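Local coordinates for protein salicylaldehyde dehydrogenase NahF (Pseudomonas putida, PDB 4JZ6) that probably catalyses the NAD(+)-dependent oxidation of salicylaldehyde to salicylate, a step in naphthalene degradation, at residues R415-S420 and I443-V448; T304-V309 and R391-E396. All blocks are in the same frame, centred on the assembly; numbering follows the deposited sequence.

Overall arrangement
Both contacts belong to the same mixed sheet of the aldehyde dehydrogenase fold, and their centres lie about 12 Å apart on one side of the chain's centre. Contact 1 is largely buried: near the sheet's edge strand 447-450, it joins the end of helix 410-418 to the link leading into that strand, through neutral hydrogen bonds and small apolar groups, beside the second subunit. Contact 2 is partly buried and lies at the inner strand 306-310, where an arginine and a glutamate meet a loop that brings two further acids, a carbonyl and an aromatic ring. The two meet directly: the carbonyl of Ile416 takes Arg306 NH1, and Ser420 OG probably hydrogen-bonds Asp394 OD1.

Contact 1. Residues R415-S420 and I443-V448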
loop_
_atom_site.group_PDB
_atom_site.type_symbol
_atom_site.label_atom_id
_atom_site.label_comp_id
_atom_site.label_asym_id
_atom_site.label_seq_id
_atom_site.Cartn_x
_atom_site.Cartn_y
_atom_site.Cartn_z
ATOM N N ARG A 415 -25.032 -0.986 -11.481
ATOM C CA ARG A 415 -24.206 -0.796 -12.670
ATOM C C ARG A 415 -23.700 0.642 -12.757
ATOM O O ARG A 415 -22.495 0.880 -12.872
ATOM C CB ARG A 415 -25.007 -1.150 -13.925
ATOM C CG ARG A 415 -24.171 -1.396 -15.168
ATOM C CD ARG A 415 -24.961 -2.166 -16.221
ATOM N NE ARG A 415 -26.096 -1.407 -16.757
ATOM C CZ ARG A 415 -27.369 -1.808 -16.715
ATOM N NH1 ARG A 415 -27.690 -2.971 -16.157
ATOM N NH2 ARG A 415 -28.326 -1.047 -17.237
ATOM N N ILE A 416 -24.630 1.591 -12.685
ATOM C CA ILE A 416 -24.307 3.011 -12.776
ATOM C C ILE A 416 -23.384 3.466 -11.647
ATOM O O ILE A 416 -22.448 4.231 -11.871
ATOM C CB ILE A 416 -25.582 3.871 -12.794
ATOM C CG1 ILE A 416 -26.416 3.535 -14.030
ATOM C CG2 ILE A 416 -25.241 5.358 -12.767
ATOM C CD1 ILE A 416 -27.761 4.197 -14.050
ATOM N N ALA A 417 -23.630 2.984 -10.437
ATOM C CA ALA A 417 -22.754 3.322 -9.327
ATOM C C ALA A 417 -21.367 2.743 -9.577
ATOM O O ALA A 417 -20.357 3.418 -9.397
ATOM C CB ALA A 417 -23.322 2.815 -8.014
ATOM N N ASN A 418 -21.327 1.490 -10.014
ATOM C CA ASN A 418 -20.061 0.800 -10.218
ATOM C C ASN A 418 -19.297 1.217 -11.476
ATOM O O ASN A 418 -18.129 0.854 -11.644
ATOM C CB ASN A 418 -20.270 -0.715 -10.202
ATOM C CG ASN A 418 -20.231 -1.292 -8.801
ATOM O OD1 ASN A 418 -19.760 -0.646 -7.867
ATOM N ND2 ASN A 418 -20.715 -2.517 -8.649
ATOM N N ASP A 419 -19.940 1.978 -12.357
ATOM C CA ASP A 419 -19.262 2.385 -13.585
ATOM C C ASP A 419 -18.444 3.677 -13.422
ATOM O O ASP A 419 -17.766 4.119 -14.349
ATOM C CB ASP A 419 -20.235 2.440 -14.772
ATOM C CG ASP A 419 -20.719 3.851 -15.093
ATOM O OD1 ASP A 419 -20.906 4.139 -16.299
ATOM O OD2 ASP A 419 -20.930 4.663 -14.162
ATOM N N SER A 420 -18.514 4.278 -12.241
ATOM C CA SER A 420 -17.666 5.420 -11.931
ATOM C C SER A 420 -16.209 4.990 -11.867
ATOM O O SER A 420 -15.895 3.857 -11.506
ATOM C CB SER A 420 -18.063 6.048 -10.595
ATOM O OG SER A 420 -17.191 7.113 -10.256
ATOM N N ILE A 443 -21.750 -2.451 -4.489
ATOM C CA ILE A 443 -21.087 -1.265 -5.043
ATOM C C ILE A 443 -19.645 -1.099 -4.552
ATOM O O ILE A 443 -19.310 -1.466 -3.421
ATOM C CB ILE A 443 -21.891 0.039 -4.795
ATOM C CG1 ILE A 443 -22.088 0.287 -3.301
ATOM C CG2 ILE A 443 -23.235 -0.015 -5.514
ATOM C CD1 ILE A 443 -22.970 1.474 -3.004
ATOM N N GLU A 444 -18.803 -0.539 -5.418
ATOM C CA GLU A 444 -17.359 -0.477 -5.190
ATOM C C GLU A 444 -16.918 0.827 -4.515
ATOM O O GLU A 444 -16.302 1.696 -5.138
ATOM C CB GLU A 444 -16.623 -0.691 -6.519
ATOM C CG GLU A 444 -16.797 -2.100 -7.085
ATOM C CD GLU A 444 -16.662 -2.165 -8.599
ATOM O OE1 GLU A 444 -16.789 -1.119 -9.269
ATOM O OE2 GLU A 444 -16.438 -3.274 -9.126
ATOM N N TYR A 445 -17.244 0.955 -3.232
ATOM C CA TYR A 445 -17.024 2.205 -2.508
ATOM C C TYR A 445 -16.402 1.974 -1.134
ATOM O O TYR A 445 -16.720 0.999 -0.450
ATOM C CB TYR A 445 -18.337 3.003 -2.409
ATOM C CG TYR A 445 -18.744 3.570 -3.751
ATOM C CD1 TYR A 445 -18.461 4.892 -4.084
ATOM C CD2 TYR A 445 -19.369 2.773 -4.704
ATOM C CE1 TYR A 445 -18.804 5.401 -5.322
ATOM C CE2 TYR A 445 -19.716 3.274 -5.942
ATOM C CZ TYR A 445 -19.433 4.587 -6.245
ATOM O OH TYR A 445 -19.780 5.091 -7.478
ATOM N N GLY A 446 -15.494 2.863 -0.749
ATOM C CA GLY A 446 -14.859 2.776 0.549
ATOM C C GLY A 446 -15.849 3.010 1.673
ATOM O O GLY A 446 -15.695 2.460 2.763
ATOM N N CYS A 447 -16.861 3.833 1.409
ATOM C CA CYS A 447 -17.901 4.120 2.392
ATOM C C CYS A 447 -19.293 3.958 1.785
ATOM O O CYS A 447 -19.602 4.567 0.754
ATOM C CB CYS A 447 -17.744 5.539 2.927
ATOM S SG CYS A 447 -16.061 5.956 3.417
ATOM N N VAL A 448 -20.126 3.137 2.424
ATOM C CA VAL A 448 -21.515 2.946 2.002
ATOM C C VAL A 448 -22.459 3.267 3.162
ATOM O O VAL A 448 -22.313 2.727 4.261
ATOM C CB VAL A 448 -21.770 1.503 1.518
ATOM C CG1 VAL A 448 -23.236 1.295 1.209
ATOM C CG2 VAL A 448 -20.926 1.204 0.296
HETATM O O HOH W 1 -17.412 7.440 -7.368
#
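Ala417 meets the second segment with both its side chain and its backbone. Its CB packs 3.8 Å from CG2 of Ile443, a methyl set beside the backbone N of that residue, and lies near the Tyr445 ring; a small residue lets the helix come this close. Ala417 O accepts a hydrogen bond of 2.6 Å from Tyr445 OH. The oxygen lies at the ring's edge, and the hydroxyl sits 30° out of the carbonyl plane. The phenol is thus long enough to cross to a carbonyl at the helix end.

Asn418 comes next, its OD1 2.6 Å from Glu444 N. This donor lies in the amide's carbonyl plane, with a C=O...N angle of 150°. ND2 meanwhile donates to Ser442 O, so one amide bridges the last carbonyl of helix 433-442 and the N-H of Glu444 just beyond it. The side chain of Glu444 crosses that of Asn418 at about a right angle; its OE1 is 3.3 Å from Asn418 OD1, two acceptors that do not bond, and is paired instead with Lys467. Replacing Asn418 by a leucine would probably leave Glu444 N and Ser442 O without their partner and free the link to shift.

Ser420 closes the segment with CB 3.7 Å from Tyr445 OH. Its OG is hydrogen-bonded to Asp394 and also accepts from a water at 2.9 Å, which gives a weak bond to Tyr445 OH.

Glu444 is the centre of an inverse gamma turn between helix 433-442 and strand 447-450. The end of helix 410-418 thus packs against the exit of a beta-alpha-beta crossover from strand 425-429 through helix 433-442 to the adjacent parallel strand 447-450; beyond it, Cys447 and Val448 continue the sheet into the second subunit.

Contact 2. Residues T304-V309 and R391-E396; sequences TERLVV and RIYDEE
Arg306 grips the carbonyl oxygen of Tyr393 side-on with two nitrogens. NE lies 2.8 Å from Tyr393 O, nearly in line with the C=O bond at 172°, whereas NH2, 3.1 Å from the same oxygen, stands well above the carbonyl plane. The guanidinium also makes a cation-pi contact, Arg306 CZ lying 4.6 Å from the centroid of the Tyr393 ring. The planes are 66° apart, and NH2 sits over the ring face, 3.2 Å from CE1. Tyr393 CG stands beside its own carbonyl carbon, opposite the backbone N (chi1 -179°), which puts ring and carbonyl near the same guanidinium. Asp394 OD1, hydrogen-bonded to Ser420, lies over a guanidinium face in a long salt bridge of charge alone.

Glu305 OE2 rests 3.3 Å from Glu396 CG. The two carboxylates come fairly close; Thr397 N donates to Glu305 OE1, and Lys271, bound there too, probably eases their repulsion, while Gly270 is Glu396's main polar partner.

Farther out, Asp419 pairs with Arg306 NH2 and holds Tyr393 OH, fixing both, while Ile416 O takes Arg306 NH1. Strand 306-310 runs between parallel strands 273-276 and 401-407; the 391-396 loop leads toward the latter, and Ile392 packs on helix 349-362.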
loop_
_atom_site.group_PDB
_atom_site.type_symbol
_atom_site.label_atom_id
_atom_site.label_comp_id
_atom_site.label_asym_id
_atom_site.label_seq_id
_atom_site.Cartn_x
_atom_site.Cartn_y
_atom_site.Cartn_z
ATOM N N THR A 304 -21.854 14.800 -2.501
ATOM C CA THR A 304 -22.743 14.038 -3.358
ATOM C C THR A 304 -22.705 14.612 -4.770
ATOM O O THR A 304 -23.267 15.677 -5.026
ATOM C CB THR A 304 -24.173 14.097 -2.830
ATOM O OG1 THR A 304 -24.170 13.819 -1.425
ATOM C CG2 THR A 304 -25.037 13.090 -3.551
ATOM N N GLU A 305 -22.028 13.918 -5.682
ATOM C CA GLU A 305 -21.880 14.412 -7.049
ATOM C C GLU A 305 -22.865 13.762 -8.015
ATOM O O GLU A 305 -23.081 14.255 -9.118
ATOM C CB GLU A 305 -20.447 14.217 -7.545
ATOM C CG GLU A 305 -19.402 14.935 -6.706
ATOM C CD GLU A 305 -18.454 15.776 -7.539
ATOM O OE1 GLU A 305 -18.582 15.761 -8.782
ATOM O OE2 GLU A 305 -17.587 16.461 -6.951
ATOM N N ARG A 306 -23.458 12.649 -7.597
ATOM C CA ARG A 306 -24.477 11.977 -8.393
ATOM C C ARG A 306 -25.698 11.673 -7.542
ATOM O O ARG A 306 -25.579 11.333 -6.362
ATOM C CB ARG A 306 -23.951 10.653 -8.946
ATOM C CG ARG A 306 -23.030 10.750 -10.142
ATOM C CD ARG A 306 -22.236 9.467 -10.251
ATOM N NE ARG A 306 -21.779 9.188 -11.606
ATOM C CZ ARG A 306 -21.462 7.971 -12.044
ATOM N NH1 ARG A 306 -21.559 6.924 -11.231
ATOM N NH2 ARG A 306 -21.057 7.797 -13.294
ATOM N N LEU A 307 -26.868 11.789 -8.156
ATOM C CA LEU A 307 -28.092 11.279 -7.573
ATOM C C LEU A 307 -28.645 10.238 -8.540
ATOM O O LEU A 307 -29.324 10.595 -9.511
ATOM C CB LEU A 307 -29.116 12.404 -7.391
ATOM C CG LEU A 307 -28.952 13.488 -6.314
ATOM C CD1 LEU A 307 -28.783 12.859 -4.942
ATOM C CD2 LEU A 307 -27.801 14.441 -6.612
ATOM N N VAL A 308 -28.342 8.959 -8.314
ATOM C CA VAL A 308 -28.925 7.918 -9.170
ATOM C C VAL A 308 -30.299 7.489 -8.636
ATOM O O VAL A 308 -30.422 6.884 -7.570
ATOM C CB VAL A 308 -27.948 6.724 -9.491
ATOM C CG1 VAL A 308 -26.560 7.246 -9.807
ATOM C CG2 VAL A 308 -27.866 5.740 -8.368
ATOM N N VAL A 309 -31.341 7.868 -9.372
ATOM C CA VAL A 309 -32.708 7.688 -8.901
ATOM C C VAL A 309 -33.527 6.806 -9.839
ATOM O O VAL A 309 -33.369 6.857 -11.059
ATOM C CB VAL A 309 -33.419 9.046 -8.720
ATOM C CG1 VAL A 309 -32.695 9.891 -7.696
ATOM C CG2 VAL A 309 -33.472 9.784 -10.029
ATOM N N ARG A 391 -19.387 14.553 -20.034
ATOM C CA ARG A 391 -18.211 14.566 -19.170
ATOM C C ARG A 391 -18.610 14.607 -17.696
ATOM O O ARG A 391 -18.028 13.905 -16.873
ATOM C CB ARG A 391 -17.310 15.757 -19.498
ATOM C CG ARG A 391 -16.733 15.758 -20.903
ATOM C CD ARG A 391 -15.902 17.010 -21.134
ATOM N NE ARG A 391 -14.919 17.198 -20.069
ATOM C CZ ARG A 391 -14.356 18.363 -19.765
ATOM N NH1 ARG A 391 -14.679 19.458 -20.444
ATOM N NH2 ARG A 391 -13.472 18.435 -18.777
ATOM N N ILE A 392 -19.621 15.412 -17.373
ATOM C CA ILE A 392 -20.044 15.602 -15.986
ATOM C C ILE A 392 -20.655 14.338 -15.365
ATOM O O ILE A 392 -20.814 14.249 -14.146
ATOM C CB ILE A 392 -21.009 16.809 -15.838
ATOM C CG1 ILE A 392 -20.957 17.371 -14.414
ATOM C CG2 ILE A 392 -22.423 16.423 -16.230
ATOM C CD1 ILE A 392 -21.666 18.696 -14.251
ATOM N N TYR A 393 -20.977 13.359 -16.206
ATOM C CA TYR A 393 -21.452 12.054 -15.746
ATOM C C TYR A 393 -20.506 11.407 -14.724
ATOM O O TYR A 393 -20.954 10.831 -13.735
ATOM C CB TYR A 393 -21.649 11.133 -16.950
ATOM C CG TYR A 393 -22.171 9.740 -16.666
ATOM C CD1 TYR A 393 -21.308 8.649 -16.617
ATOM C CD2 TYR A 393 -23.531 9.508 -16.497
ATOM C CE1 TYR A 393 -21.783 7.370 -16.388
ATOM C CE2 TYR A 393 -24.017 8.232 -16.269
ATOM C CZ TYR A 393 -23.142 7.166 -16.213
ATOM O OH TYR A 393 -23.627 5.892 -15.982
ATOM N N ASP A 394 -19.202 11.509 -14.944
ATOM C CA ASP A 394 -18.270 10.884 -14.015
ATOM C C ASP A 394 -17.088 11.772 -13.629
ATOM O O ASP A 394 -16.340 11.447 -12.710
ATOM C CB ASP A 394 -17.774 9.542 -14.564
ATOM C CG ASP A 394 -17.141 8.673 -13.492
ATOM O OD1 ASP A 394 -17.608 8.734 -12.331
ATOM O OD2 ASP A 394 -16.176 7.933 -13.803
ATOM N N GLU A 395 -16.911 12.890 -14.322
ATOM C CA GLU A 395 -15.851 13.824 -13.953
ATOM C C GLU A 395 -16.206 14.572 -12.668
ATOM O O GLU A 395 -17.303 15.115 -12.536
ATOM C CB GLU A 395 -15.591 14.816 -15.084
ATOM C CG GLU A 395 -14.201 14.722 -15.679
ATOM C CD GLU A 395 -14.147 15.223 -17.108
ATOM O OE1 GLU A 395 -13.701 16.372 -17.316
ATOM O OE2 GLU A 395 -14.549 14.466 -18.022
ATOM N N GLU A 396 -15.276 14.593 -11.720
ATOM C CA GLU A 396 -15.494 15.296 -10.461
ATOM C C GLU A 396 -15.605 16.797 -10.694
ATOM O O GLU A 396 -14.813 17.376 -11.435
ATOM C CB GLU A 396 -14.362 14.997 -9.473
ATOM C CG GLU A 396 -14.618 15.513 -8.070
ATOM C CD GLU A 396 -13.529 15.119 -7.091
ATOM O OE1 GLU A 396 -13.850 14.901 -5.903
ATOM O OE2 GLU A 396 -12.351 15.029 -7.507
#